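Local coordinates for protein CCMAN5 (PDB 2XSG) that hydrolyses alpha-mannosidic linkages as a calcium-binding glycoside hydrolase of family 92, and probably uncaps mannose-6-phosphate on the glycans of yeast-made lysosomal enzymes, at residues Lys528-Ala531 with Tyr535-Thr538; Val509-Pro514 with Ala524-Phe529; Met582-Ala587 with Gln593-Phe598; Thr538-His543 with Met567-Gly572; Ser630-Gly635 with Met655-Asp660. One frame throughout, in Å; residues are numbered along the deposited sequence.

Contact 1 (Lys528-Ala531 with Tyr535-Thr538); sequences KFEA and YQGT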
# COMPACT_ATOMS: atom_id res chain seq x y z
N LYS A 528 17.44 15.44 -13.83
CA LYS A 528 16.17 15.88 -14.37
C LYS A 528 15.10 14.81 -14.24
O LYS A 528 15.29 13.69 -14.71
CB LYS A 528 16.30 16.28 -15.85
CG LYS A 528 14.94 16.63 -16.47
CD LYS A 528 15.05 17.29 -17.82
CE LYS A 528 13.65 17.60 -18.33
NZ LYS A 528 13.67 17.79 -19.82
N PHE A 529 13.98 15.16 -13.62
CA PHE A 529 12.83 14.25 -13.46
C PHE A 529 12.30 13.81 -14.83
O PHE A 529 12.04 14.63 -15.72
CB PHE A 529 11.74 14.95 -12.64
CG PHE A 529 10.60 14.05 -12.21
CD1 PHE A 529 10.74 13.19 -11.12
CD2 PHE A 529 9.36 14.11 -12.85
CE1 PHE A 529 9.66 12.38 -10.69
CE2 PHE A 529 8.28 13.30 -12.43
CZ PHE A 529 8.44 12.44 -11.36
N GLU A 530 12.19 12.49 -15.00
CA GLU A 530 11.68 11.86 -16.22
C GLU A 530 12.44 12.13 -17.53
O GLU A 530 11.88 12.06 -18.61
CB GLU A 530 10.16 12.08 -16.35
CG GLU A 530 9.43 11.37 -15.23
CD GLU A 530 7.92 11.40 -15.36
OE1 GLU A 530 7.39 12.42 -15.84
OE2 GLU A 530 7.26 10.40 -14.96
N ALA A 531 13.74 12.42 -17.41
CA ALA A 531 14.59 12.46 -18.59
C ALA A 531 14.83 11.01 -19.03
O ALA A 531 14.52 10.09 -18.28
CB ALA A 531 15.92 13.16 -18.26
N TYR A 535 10.35 6.63 -15.83
CA TYR A 535 9.07 6.84 -15.17
C TYR A 535 9.20 7.28 -13.71
O TYR A 535 9.73 6.53 -12.88
CB TYR A 535 8.20 5.58 -15.30
CG TYR A 535 7.48 5.54 -16.63
CD1 TYR A 535 6.14 5.94 -16.72
CD2 TYR A 535 8.13 5.11 -17.80
CE1 TYR A 535 5.47 5.92 -17.95
CE2 TYR A 535 7.48 5.09 -19.02
CZ TYR A 535 6.15 5.50 -19.09
OH TYR A 535 5.49 5.48 -20.30
N GLN A 536 8.69 8.48 -13.42
CA GLN A 536 8.59 9.02 -12.07
C GLN A 536 9.94 9.10 -11.33
O GLN A 536 9.99 8.91 -10.11
CB GLN A 536 7.62 8.20 -11.24
CG GLN A 536 6.14 8.51 -11.41
CD GLN A 536 5.33 7.72 -10.37
OE1 GLN A 536 5.04 6.54 -10.57
NE2 GLN A 536 4.99 8.38 -9.23
N GLY A 537 11.01 9.40 -12.06
CA GLY A 537 12.31 9.61 -11.42
C GLY A 537 13.42 10.09 -12.33
O GLY A 537 13.21 10.35 -13.52
N THR A 538 14.62 10.17 -11.75
CA THR A 538 15.80 10.69 -12.41
C THR A 538 16.82 9.57 -12.56
O THR A 538 16.72 8.54 -11.89
CB THR A 538 16.48 11.80 -11.57
OG1 THR A 538 17.12 11.21 -10.45
CG2 THR A 538 15.48 12.85 -11.10
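Glu530 and Phe529 both reach across to 535-538, one with a carboxylate and the other with a ring. Glu530, at positive phi in the type II beta turn Lys528-Ala531, runs an extended chain out over the opposing backbone, and its OE2 accepts from Gln536 N at 2.8 Å through the anti lone pair, the one turned away from OE1. Its backbone works too: Glu530 N donates to Gly537 O at 2.8 Å. The backbone bond fixes the Glu530 peptide, and the OE2 bond holds the carboxylate against the Gln536 N-H. The Phe529 ring, with CG anti to the backbone N (chi1 -170°), lies obliquely against the peptide between Gln536 and Gly537, where CE1 comes to 3.4 Å from Gln536 C and CZ to 3.5 Å from Gln536 CA. Thr538 adds a methyl, CG2 lying 3.7 Å from Lys528 O. Beyond the contact, Gln536 NE2 bonds to Ala625 O, and Gln536 O accepts from the calcium ligand Asn588; the Gln536 side chain comes within about 4 Å of the ion. This lies in the loop between strand 508-512 and helix 539-542, and Thr538 is the N-cap of that helix.

Contact 2 (Val509-Pro514 with Ala524-Phe529); sequences VGLLTP and ADHAKF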
# COMPACT_ATOMS: atom_id res chain seq x y z
N VAL A 509 33.11 9.21 -11.58
CA VAL A 509 32.01 8.41 -11.05
C VAL A 509 31.08 8.01 -12.17
O VAL A 509 30.54 8.87 -12.87
CB VAL A 509 31.21 9.18 -9.98
CG1 VAL A 509 30.10 8.31 -9.41
CG2 VAL A 509 32.16 9.71 -8.87
N GLY A 510 30.89 6.70 -12.34
CA GLY A 510 29.98 6.18 -13.36
C GLY A 510 28.53 6.20 -12.91
O GLY A 510 28.22 5.93 -11.75
N LEU A 511 27.63 6.48 -13.85
CA LEU A 511 26.20 6.58 -13.55
C LEU A 511 25.36 6.03 -14.69
O LEU A 511 25.71 6.18 -15.87
CB LEU A 511 25.78 8.03 -13.33
CG LEU A 511 26.35 8.88 -12.22
CD1 LEU A 511 25.79 10.29 -12.39
CD2 LEU A 511 25.98 8.31 -10.86
N LEU A 512 24.24 5.41 -14.33
CA LEU A 512 23.23 5.01 -15.28
C LEU A 512 22.96 6.15 -16.25
O LEU A 512 22.67 7.28 -15.83
CB LEU A 512 21.94 4.63 -14.55
CG LEU A 512 20.75 4.17 -15.41
CD1 LEU A 512 21.01 2.79 -16.07
CD2 LEU A 512 19.49 4.11 -14.57
N THR A 513 23.08 5.85 -17.54
CA THR A 513 22.95 6.81 -18.64
C THR A 513 22.29 6.12 -19.86
O THR A 513 22.62 4.98 -20.16
CB THR A 513 24.35 7.36 -19.05
OG1 THR A 513 25.00 7.91 -17.91
CG2 THR A 513 24.27 8.45 -20.11
N PRO A 514 21.35 6.81 -20.56
CA PRO A 514 20.79 6.17 -21.74
C PRO A 514 21.88 5.95 -22.82
O PRO A 514 22.79 6.77 -22.98
CB PRO A 514 19.75 7.18 -22.22
CG PRO A 514 20.28 8.50 -21.73
CD PRO A 514 20.83 8.17 -20.38
N ALA A 524 22.11 13.44 -21.41
CA ALA A 524 21.05 13.46 -20.39
C ALA A 524 21.48 14.22 -19.13
O ALA A 524 22.61 14.07 -18.67
CB ALA A 524 20.66 12.02 -20.03
N ASP A 525 20.59 15.06 -18.59
CA ASP A 525 20.75 15.62 -17.25
C ASP A 525 20.34 14.54 -16.25
O ASP A 525 19.16 14.17 -16.18
CB ASP A 525 19.89 16.89 -17.09
CG ASP A 525 19.91 17.48 -15.67
OD1 ASP A 525 20.64 17.01 -14.79
OD2 ASP A 525 19.17 18.45 -15.42
N HIS A 526 21.30 14.04 -15.47
CA HIS A 526 21.05 12.91 -14.56
C HIS A 526 20.15 13.28 -13.36
O HIS A 526 19.69 12.39 -12.61
CB HIS A 526 22.39 12.33 -14.08
CG HIS A 526 23.15 11.59 -15.15
ND1 HIS A 526 23.88 12.23 -16.13
CD2 HIS A 526 23.30 10.26 -15.37
CE1 HIS A 526 24.44 11.33 -16.92
NE2 HIS A 526 24.10 10.13 -16.49
N ALA A 527 19.92 14.58 -13.17
CA ALA A 527 19.09 15.05 -12.07
C ALA A 527 17.70 15.51 -12.53
O ALA A 527 16.88 15.91 -11.71
CB ALA A 527 19.81 16.17 -11.32
N LYS A 528 17.44 15.44 -13.83
CA LYS A 528 16.17 15.88 -14.37
C LYS A 528 15.10 14.81 -14.24
O LYS A 528 15.29 13.69 -14.71
CB LYS A 528 16.30 16.28 -15.85
CG LYS A 528 14.94 16.63 -16.47
CD LYS A 528 15.05 17.29 -17.82
CE LYS A 528 13.65 17.60 -18.33
NZ LYS A 528 13.67 17.79 -19.82
N PHE A 529 13.98 15.16 -13.62
CA PHE A 529 12.83 14.25 -13.46
C PHE A 529 12.30 13.81 -14.83
O PHE A 529 12.04 14.63 -15.72
CB PHE A 529 11.74 14.95 -12.64
CG PHE A 529 10.60 14.05 -12.21
CD1 PHE A 529 10.74 13.19 -11.12
CD2 PHE A 529 9.36 14.11 -12.85
CE1 PHE A 529 9.66 12.38 -10.69
CE2 PHE A 529 8.28 13.30 -12.43
CZ PHE A 529 8.44 12.44 -11.36
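His526 leans its imidazole on Leu511, Leu512 and Thr513, carried there by a type I beta turn, Asp525 to Lys528, that faces strand 508-512. This is the tight part. Leu511 CD1 sits over one face of the ring as a CH-pi contact, 4.2 Å from its centroid, while Thr513 OG1 and Leu512 O meet the edge. Leu512 O is 3.1 Å from His526 CD2. With CG beside the backbone N (chi1 -71°), the ring extends toward the strand end, and Trp540 of helix 539-542 also touches it. The other end is slacker: Ala524 CB rests 3.9 Å from Pro514 CD, an apolar touch with no polar bond to reinforce it. Away from the strand, the exposed Asp525 turns its carboxylate back on its own chain, where OD1 accepts from Ala527 N at 3.0 Å and closes an Asx turn. The polar grip on the strand end therefore runs through Thr513 OG1, which accepts from His526 NE2 at 2.8 Å, only 2° out of the ring plane, and itself donates to Leu511 O, also at 2.8 Å.

Contact 3 (Met582-Ala587 with Gln593-Phe598); sequences MLHSNA and QAPYLF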
# COMPACT_ATOMS: atom_id res chain seq x y z
N MET A 582 19.98 18.03 -3.15
CA MET A 582 19.35 16.79 -2.73
C MET A 582 18.89 15.99 -3.96
O MET A 582 17.88 16.34 -4.58
CB MET A 582 18.17 17.10 -1.80
CG MET A 582 17.38 15.86 -1.32
SD MET A 582 18.36 14.60 -0.48
CE MET A 582 19.12 15.48 0.89
N LEU A 583 19.62 14.93 -4.30
CA LEU A 583 19.33 14.17 -5.54
C LEU A 583 18.42 12.98 -5.26
O LEU A 583 17.78 12.45 -6.18
CB LEU A 583 20.64 13.70 -6.20
CG LEU A 583 21.65 14.80 -6.50
CD1 LEU A 583 22.80 14.26 -7.31
CD2 LEU A 583 20.99 15.99 -7.22
N HIS A 584 18.36 12.59 -3.99
CA HIS A 584 17.44 11.56 -3.54
C HIS A 584 16.01 12.12 -3.49
O HIS A 584 15.82 13.30 -3.17
CB HIS A 584 17.84 11.10 -2.14
CG HIS A 584 16.87 10.16 -1.50
ND1 HIS A 584 16.19 10.46 -0.34
CD2 HIS A 584 16.49 8.92 -1.85
CE1 HIS A 584 15.41 9.44 -0.02
NE2 HIS A 584 15.57 8.49 -0.92
N SER A 585 15.02 11.28 -3.79
CA SER A 585 13.63 11.66 -3.58
C SER A 585 13.02 10.86 -2.44
O SER A 585 13.16 9.63 -2.39
CB SER A 585 12.79 11.48 -4.84
OG SER A 585 11.44 11.90 -4.60
N ASN A 586 12.34 11.57 -1.53
CA ASN A 586 11.55 10.92 -0.47
C ASN A 586 10.09 10.65 -0.85
O ASN A 586 9.38 9.93 -0.15
CB ASN A 586 11.57 11.77 0.81
CG ASN A 586 12.98 12.07 1.29
OD1 ASN A 586 13.40 13.23 1.37
ND2 ASN A 586 13.72 11.03 1.57
N ALA A 587 9.65 11.20 -1.98
CA ALA A 587 8.22 11.27 -2.30
C ALA A 587 7.75 10.07 -3.12
O ALA A 587 6.54 9.85 -3.26
CB ALA A 587 7.91 12.58 -3.04
N GLN A 593 15.52 2.74 -1.12
CA GLN A 593 16.63 2.10 -0.45
C GLN A 593 17.84 3.01 -0.32
O GLN A 593 18.76 2.70 0.41
CB GLN A 593 17.03 0.80 -1.18
CG GLN A 593 17.91 0.97 -2.41
CD GLN A 593 17.19 1.47 -3.64
OE1 GLN A 593 16.11 2.08 -3.57
NE2 GLN A 593 17.79 1.22 -4.81
N ALA A 594 17.85 4.13 -1.04
CA ALA A 594 19.07 4.96 -1.15
C ALA A 594 19.68 5.41 0.17
O ALA A 594 20.90 5.44 0.30
CB ALA A 594 18.87 6.14 -2.08
N PRO A 595 18.85 5.78 1.18
CA PRO A 595 19.44 6.17 2.46
C PRO A 595 20.24 5.09 3.15
O PRO A 595 21.13 5.41 3.94
CB PRO A 595 18.23 6.55 3.32
CG PRO A 595 17.17 6.91 2.32
CD PRO A 595 17.41 6.09 1.12
N TYR A 596 19.95 3.83 2.86
CA TYR A 596 20.64 2.71 3.47
C TYR A 596 21.88 2.25 2.69
O TYR A 596 22.51 1.26 3.08
CB TYR A 596 19.68 1.53 3.69
CG TYR A 596 18.50 1.88 4.58
CD1 TYR A 596 17.34 2.44 4.05
CD2 TYR A 596 18.55 1.65 5.96
CE1 TYR A 596 16.26 2.77 4.86
CE2 TYR A 596 17.48 1.98 6.78
CZ TYR A 596 16.34 2.53 6.23
OH TYR A 596 15.27 2.85 7.04
N LEU A 597 22.23 2.94 1.61
CA LEU A 597 23.40 2.51 0.82
C LEU A 597 24.75 2.98 1.35
O LEU A 597 25.80 2.50 0.90
CB LEU A 597 23.22 2.86 -0.66
CG LEU A 597 21.92 2.32 -1.27
CD1 LEU A 597 21.84 2.64 -2.76
CD2 LEU A 597 21.77 0.82 -1.03
N PHE A 598 24.73 3.91 2.30
CA PHE A 598 25.96 4.33 2.96
C PHE A 598 26.65 3.19 3.71
O PHE A 598 27.87 3.22 3.87
CB PHE A 598 25.71 5.53 3.88
CG PHE A 598 25.39 6.80 3.15
CD1 PHE A 598 24.09 7.32 3.15
CD2 PHE A 598 26.40 7.50 2.47
CE1 PHE A 598 23.79 8.52 2.50
CE2 PHE A 598 26.11 8.70 1.82
CZ PHE A 598 24.80 9.21 1.83
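The imidazole of His584 is the flat group here, stacked with the ring of Phe571 and met obliquely by Ala594 and Pro595. CD2 rests 3.7 Å from Ala594 CB. Further round the ring, NE2 is 3.6 Å from Pro595 CD and CE1 is 3.9 Å from Pro595 CG, the two side chains crossing at about a right angle. His584 CG lies anti to the backbone N (chi1 173°), which swings the ring out from the strung-out 582-587 chain toward the 3-10 turn at 594-596. That turn holds its own shape: Tyr596 N donates to Gln593 O at 2.9 Å, and the same carbonyl oxygen lies in plane at the edge of the Tyr596 ring. On the other side Ser585 OG accepts from Ala587 N, an ST turn just ahead of the calcium ligands Asn588 and Glu589. A weak bond from His584 NE2 to Asp591 O gives the buried imidazole a polar partner. With an alanine here, Phe571 would probably lose its stacking partner and a gap would open beside Ala594 CB and the Pro595 ring. Around the contact, helix 604-616 meets Pro595 through Ile614, helix 560-570 meets Leu597 and Phe598 through Met567, and strand 618-623 meets Ser585 through Tyr623.

Contact 4 (Thr538-His543 with Met567-Gly572); sequences TLWQYH and MRHMFG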
# COMPACT_ATOMS: atom_id res chain seq x y z
N THR A 538 14.62 10.17 -11.75
CA THR A 538 15.80 10.69 -12.41
C THR A 538 16.82 9.57 -12.56
O THR A 538 16.72 8.54 -11.89
CB THR A 538 16.48 11.80 -11.57
OG1 THR A 538 17.12 11.21 -10.45
CG2 THR A 538 15.48 12.85 -11.10
N LEU A 539 17.82 9.80 -13.41
CA LEU A 539 18.92 8.84 -13.56
C LEU A 539 19.68 8.57 -12.24
O LEU A 539 19.96 7.43 -11.93
CB LEU A 539 19.86 9.23 -14.70
CG LEU A 539 19.21 9.09 -16.09
CD1 LEU A 539 19.87 9.97 -17.11
CD2 LEU A 539 19.17 7.64 -16.56
N TRP A 540 19.98 9.62 -11.47
CA TRP A 540 20.60 9.43 -10.14
C TRP A 540 19.78 8.50 -9.24
O TRP A 540 20.35 7.72 -8.47
CB TRP A 540 20.78 10.75 -9.43
CG TRP A 540 22.04 11.49 -9.76
CD1 TRP A 540 22.17 12.52 -10.63
CD2 TRP A 540 23.34 11.27 -9.19
NE1 TRP A 540 23.48 12.95 -10.65
CE2 TRP A 540 24.21 12.20 -9.78
CE3 TRP A 540 23.85 10.35 -8.26
CZ2 TRP A 540 25.57 12.26 -9.45
CZ3 TRP A 540 25.20 10.42 -7.93
CH2 TRP A 540 26.04 11.37 -8.54
N GLN A 541 18.45 8.60 -9.33
CA GLN A 541 17.55 7.80 -8.49
C GLN A 541 17.46 6.35 -9.01
O GLN A 541 17.57 5.38 -8.24
CB GLN A 541 16.18 8.48 -8.40
CG GLN A 541 16.22 9.82 -7.63
CD GLN A 541 15.05 10.76 -7.93
OE1 GLN A 541 14.14 10.41 -8.68
NE2 GLN A 541 15.07 11.96 -7.33
N TYR A 542 17.27 6.22 -10.32
CA TYR A 542 17.29 4.91 -10.97
C TYR A 542 18.67 4.25 -11.02
O TYR A 542 18.77 3.03 -11.18
CB TYR A 542 16.74 5.01 -12.39
CG TYR A 542 15.25 4.87 -12.49
CD1 TYR A 542 14.39 5.96 -12.32
CD2 TYR A 542 14.69 3.64 -12.79
CE1 TYR A 542 13.01 5.82 -12.43
CE2 TYR A 542 13.31 3.48 -12.90
CZ TYR A 542 12.48 4.57 -12.73
OH TYR A 542 11.13 4.36 -12.86
N HIS A 543 19.75 5.04 -10.89
CA HIS A 543 21.11 4.47 -10.87
C HIS A 543 21.27 3.24 -9.94
O HIS A 543 21.94 2.25 -10.31
CB HIS A 543 22.17 5.53 -10.52
CG HIS A 543 23.56 4.98 -10.52
ND1 HIS A 543 24.29 4.79 -9.36
CD2 HIS A 543 24.34 4.52 -11.53
CE1 HIS A 543 25.46 4.26 -9.66
NE2 HIS A 543 25.51 4.08 -10.97
N MET A 567 27.55 8.58 -3.41
CA MET A 567 26.54 8.47 -2.36
C MET A 567 26.46 9.75 -1.57
O MET A 567 25.38 10.25 -1.33
CB MET A 567 26.82 7.27 -1.45
CG MET A 567 26.11 6.00 -1.88
SD MET A 567 24.32 6.18 -2.15
CE MET A 567 23.75 6.58 -0.51
N ARG A 568 27.62 10.30 -1.20
CA ARG A 568 27.66 11.61 -0.57
C ARG A 568 27.02 12.71 -1.42
O ARG A 568 26.26 13.50 -0.89
CB ARG A 568 29.09 11.97 -0.14
CG ARG A 568 29.65 10.96 0.88
CD ARG A 568 31.08 11.25 1.31
NE ARG A 568 31.11 12.46 2.12
CZ ARG A 568 31.17 12.50 3.45
NH1 ARG A 568 31.24 11.39 4.16
NH2 ARG A 568 31.17 13.66 4.07
N HIS A 569 27.31 12.74 -2.72
CA HIS A 569 26.70 13.72 -3.63
C HIS A 569 25.18 13.51 -3.78
O HIS A 569 24.42 14.49 -3.83
CB HIS A 569 27.36 13.65 -5.01
CG HIS A 569 27.07 14.83 -5.87
ND1 HIS A 569 27.58 16.09 -5.61
CD2 HIS A 569 26.32 14.97 -6.99
CE1 HIS A 569 27.16 16.94 -6.53
NE2 HIS A 569 26.40 16.29 -7.38
N MET A 570 24.75 12.25 -3.84
CA MET A 570 23.31 11.88 -3.87
C MET A 570 22.50 12.58 -2.78
O MET A 570 21.33 12.95 -2.98
CB MET A 570 23.15 10.37 -3.70
CG MET A 570 21.72 9.86 -3.86
SD MET A 570 21.32 9.75 -5.61
CE MET A 570 19.62 9.18 -5.53
N PHE A 571 23.11 12.74 -1.62
CA PHE A 571 22.45 13.37 -0.48
C PHE A 571 22.92 14.79 -0.14
O PHE A 571 22.63 15.30 0.95
CB PHE A 571 22.51 12.45 0.74
CG PHE A 571 21.60 11.29 0.63
CD1 PHE A 571 20.36 11.31 1.27
CD2 PHE A 571 21.93 10.20 -0.17
CE1 PHE A 571 19.48 10.24 1.13
CE2 PHE A 571 21.06 9.14 -0.31
CZ PHE A 571 19.83 9.16 0.33
N GLY A 572 23.60 15.43 -1.09
CA GLY A 572 24.08 16.81 -0.93
C GLY A 572 24.92 17.05 0.31
O GLY A 572 24.84 18.11 0.91
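Met570 and His569 both meet the Trp540 indole, the sulfur at one end of its six-membered ring and the imidazole at the other. Met570 SD is 3.7 Å from Trp540 CE3, an oblique Met-aromatic contact, and Met570 CE comes to 3.4 Å from Trp540 O. The methionine starts anti to its N and bends at chi2 (79°), which draws SD and CE in beside the indole and past Gln541 CG. His569 CD2 lies 3.7 Å from Trp540 CZ2, the two planes inclined at 45°; beyond it, the imidazole stacks with Trp501. In the next shell lie the ends of the two helices. Thr538 and Gln541 form a capping box, with Gln541 N giving to Thr538 OG1 and Thr538 N to Gln541 OE1, both at 3.1 Å, while Gln541 NE2 bonds to Leu583 O. Gly572, at positive phi, ends helix 560-570 in a Schellman motif. A leucine in place of Gln541 would probably leave Thr538 N and Leu583 O without these partners and weaken the start of the helix. No hydrogen bond joins the two segments: dispersion and sulfur-aromatic contact hold them together, while the Thr538 and Gln541 polar groups serve the capping box and the bond to Leu583 O.

Contact 5 (Ser630-Gly635 with Met655-Asp660); sequences SAVPSG and MLPTMD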
# COMPACT_ATOMS: atom_id res chain seq x y z
N SER A 630 -0.73 21.25 -7.70
CA SER A 630 -1.38 22.49 -7.25
C SER A 630 -1.27 22.65 -5.73
O SER A 630 -1.52 23.71 -5.20
CB SER A 630 -2.86 22.49 -7.63
OG SER A 630 -3.49 21.34 -7.08
N ALA A 631 -0.89 21.58 -5.04
CA ALA A 631 -0.81 21.61 -3.59
C ALA A 631 0.45 22.28 -3.04
O ALA A 631 0.52 22.58 -1.85
CB ALA A 631 -0.96 20.21 -3.03
N VAL A 632 1.44 22.52 -3.90
CA VAL A 632 2.70 23.14 -3.47
C VAL A 632 3.38 23.71 -4.70
O VAL A 632 3.33 23.09 -5.77
CB VAL A 632 3.63 22.09 -2.75
CG1 VAL A 632 4.22 21.07 -3.75
CG2 VAL A 632 4.74 22.77 -1.91
N PRO A 633 4.01 24.89 -4.58
CA PRO A 633 4.71 25.46 -5.74
C PRO A 633 5.75 24.48 -6.30
O PRO A 633 6.71 24.13 -5.61
CB PRO A 633 5.37 26.71 -5.17
CG PRO A 633 4.52 27.10 -4.04
CD PRO A 633 3.99 25.83 -3.44
N SER A 634 5.54 24.07 -7.55
CA SER A 634 6.26 22.93 -8.12
C SER A 634 6.26 22.98 -9.64
O SER A 634 5.44 23.67 -10.26
CB SER A 634 5.63 21.61 -7.65
OG SER A 634 4.23 21.59 -7.89
N GLY A 635 7.16 22.22 -10.24
CA GLY A 635 7.25 22.10 -11.69
C GLY A 635 8.42 21.23 -12.07
O GLY A 635 9.43 21.18 -11.36
N MET A 655 1.76 12.76 4.34
CA MET A 655 2.99 12.64 3.58
C MET A 655 3.23 13.95 2.86
O MET A 655 2.39 14.85 2.87
CB MET A 655 2.86 11.53 2.52
CG MET A 655 2.11 10.29 2.93
SD MET A 655 3.13 9.30 3.99
CE MET A 655 2.16 7.80 4.05
N LEU A 656 4.37 14.02 2.17
CA LEU A 656 4.63 15.11 1.23
C LEU A 656 3.48 15.23 0.23
O LEU A 656 2.82 14.23 -0.07
CB LEU A 656 5.92 14.84 0.48
CG LEU A 656 7.21 14.86 1.32
CD1 LEU A 656 8.37 14.38 0.48
CD2 LEU A 656 7.49 16.26 1.87
N PRO A 657 3.25 16.44 -0.31
CA PRO A 657 2.28 16.52 -1.40
C PRO A 657 2.76 15.63 -2.57
O PRO A 657 3.95 15.58 -2.84
CB PRO A 657 2.32 18.00 -1.79
CG PRO A 657 3.68 18.50 -1.27
CD PRO A 657 3.89 17.74 -0.02
N THR A 658 1.80 14.97 -3.24
CA THR A 658 2.02 13.95 -4.31
C THR A 658 2.53 12.58 -3.83
O THR A 658 2.59 11.62 -4.62
CB THR A 658 3.00 14.39 -5.42
OG1 THR A 658 4.34 14.32 -4.91
CG2 THR A 658 2.69 15.78 -5.99
N MET A 659 2.93 12.49 -2.58
CA MET A 659 3.54 11.26 -2.07
C MET A 659 2.47 10.24 -1.67
O MET A 659 2.05 10.20 -0.53
CB MET A 659 4.46 11.60 -0.89
CG MET A 659 5.11 10.39 -0.20
SD MET A 659 6.20 11.00 1.09
CE MET A 659 6.66 9.47 1.89
N ASP A 660 2.01 9.46 -2.64
CA ASP A 660 0.96 8.47 -2.38
C ASP A 660 1.56 7.36 -1.54
O ASP A 660 2.72 7.03 -1.71
CB ASP A 660 0.43 7.91 -3.70
CG ASP A 660 -0.30 8.95 -4.52
OD1 ASP A 660 -0.86 9.89 -3.91
OD2 ASP A 660 -0.31 8.84 -5.77
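Val632 turns CG1 into the position between its backbone N and carbonyl carbon (chi1 72°), and this methyl is the one that meets Pro657. CG1 comes to 3.6 Å from Pro657 CG, with Val632 CB close behind at 3.9 Å from that same atom, and the two side chains cross at about a right angle. Ala631, one residue earlier, brings its CB to 4.1 Å from Pro657 CB. Two small side chains thus meet two neighbouring carbons of one proline ring, and the contact is apolar throughout. Phe639 of strand 638-646 touches both Val632 and Pro657, extending the apolar surface. Each segment is braced from within. Ser634 OG donates to Val632 O at 2.7 Å, tilted 21° from the carbonyl plane, which ties the valine's own peptide to the start of strand 634-635; Ser634 OG also bonds to Ser629 N. On the other side Met659 N reaches back to Leu656 O at 3.1 Å, and Thr658 OG1 bonds to Ala625 N. Asp660 OD1, further on, is held by Asn25 ND2. Leu656 to Met659 form a type II beta turn with Pro657 second and Thr658, at positive phi, third, followed by an inverse gamma turn centred on Met659, and the segment ends two residues before the calcium ligand Asp662 in the chain.

Overall arrangement
Contacts 2, 1 and 4 run in turn along strand 508-512, the loop after it and helix 539-542, with Lys528 and Phe529 common to contacts 1 and 2 and Thr538 to contacts 1 and 4. Contact 3 follows, its centre about 7 Å from that of contact 4, joined through Leu583 and Met570. Contact 5 comes last, its centre about 18 Å from that of contact 3, touching it where Met659 and Leu656 pack on Asn586 and Ala587. The contacts lie in or beside the catalytic region, in this family an (alpha/alpha)6 barrel. Contact 1 comes nearest the calcium ion, its Gln536 side chain about 4 Å away, and the 582-587 and 655-660 loops precede Asn588, Glu589 and Asp662.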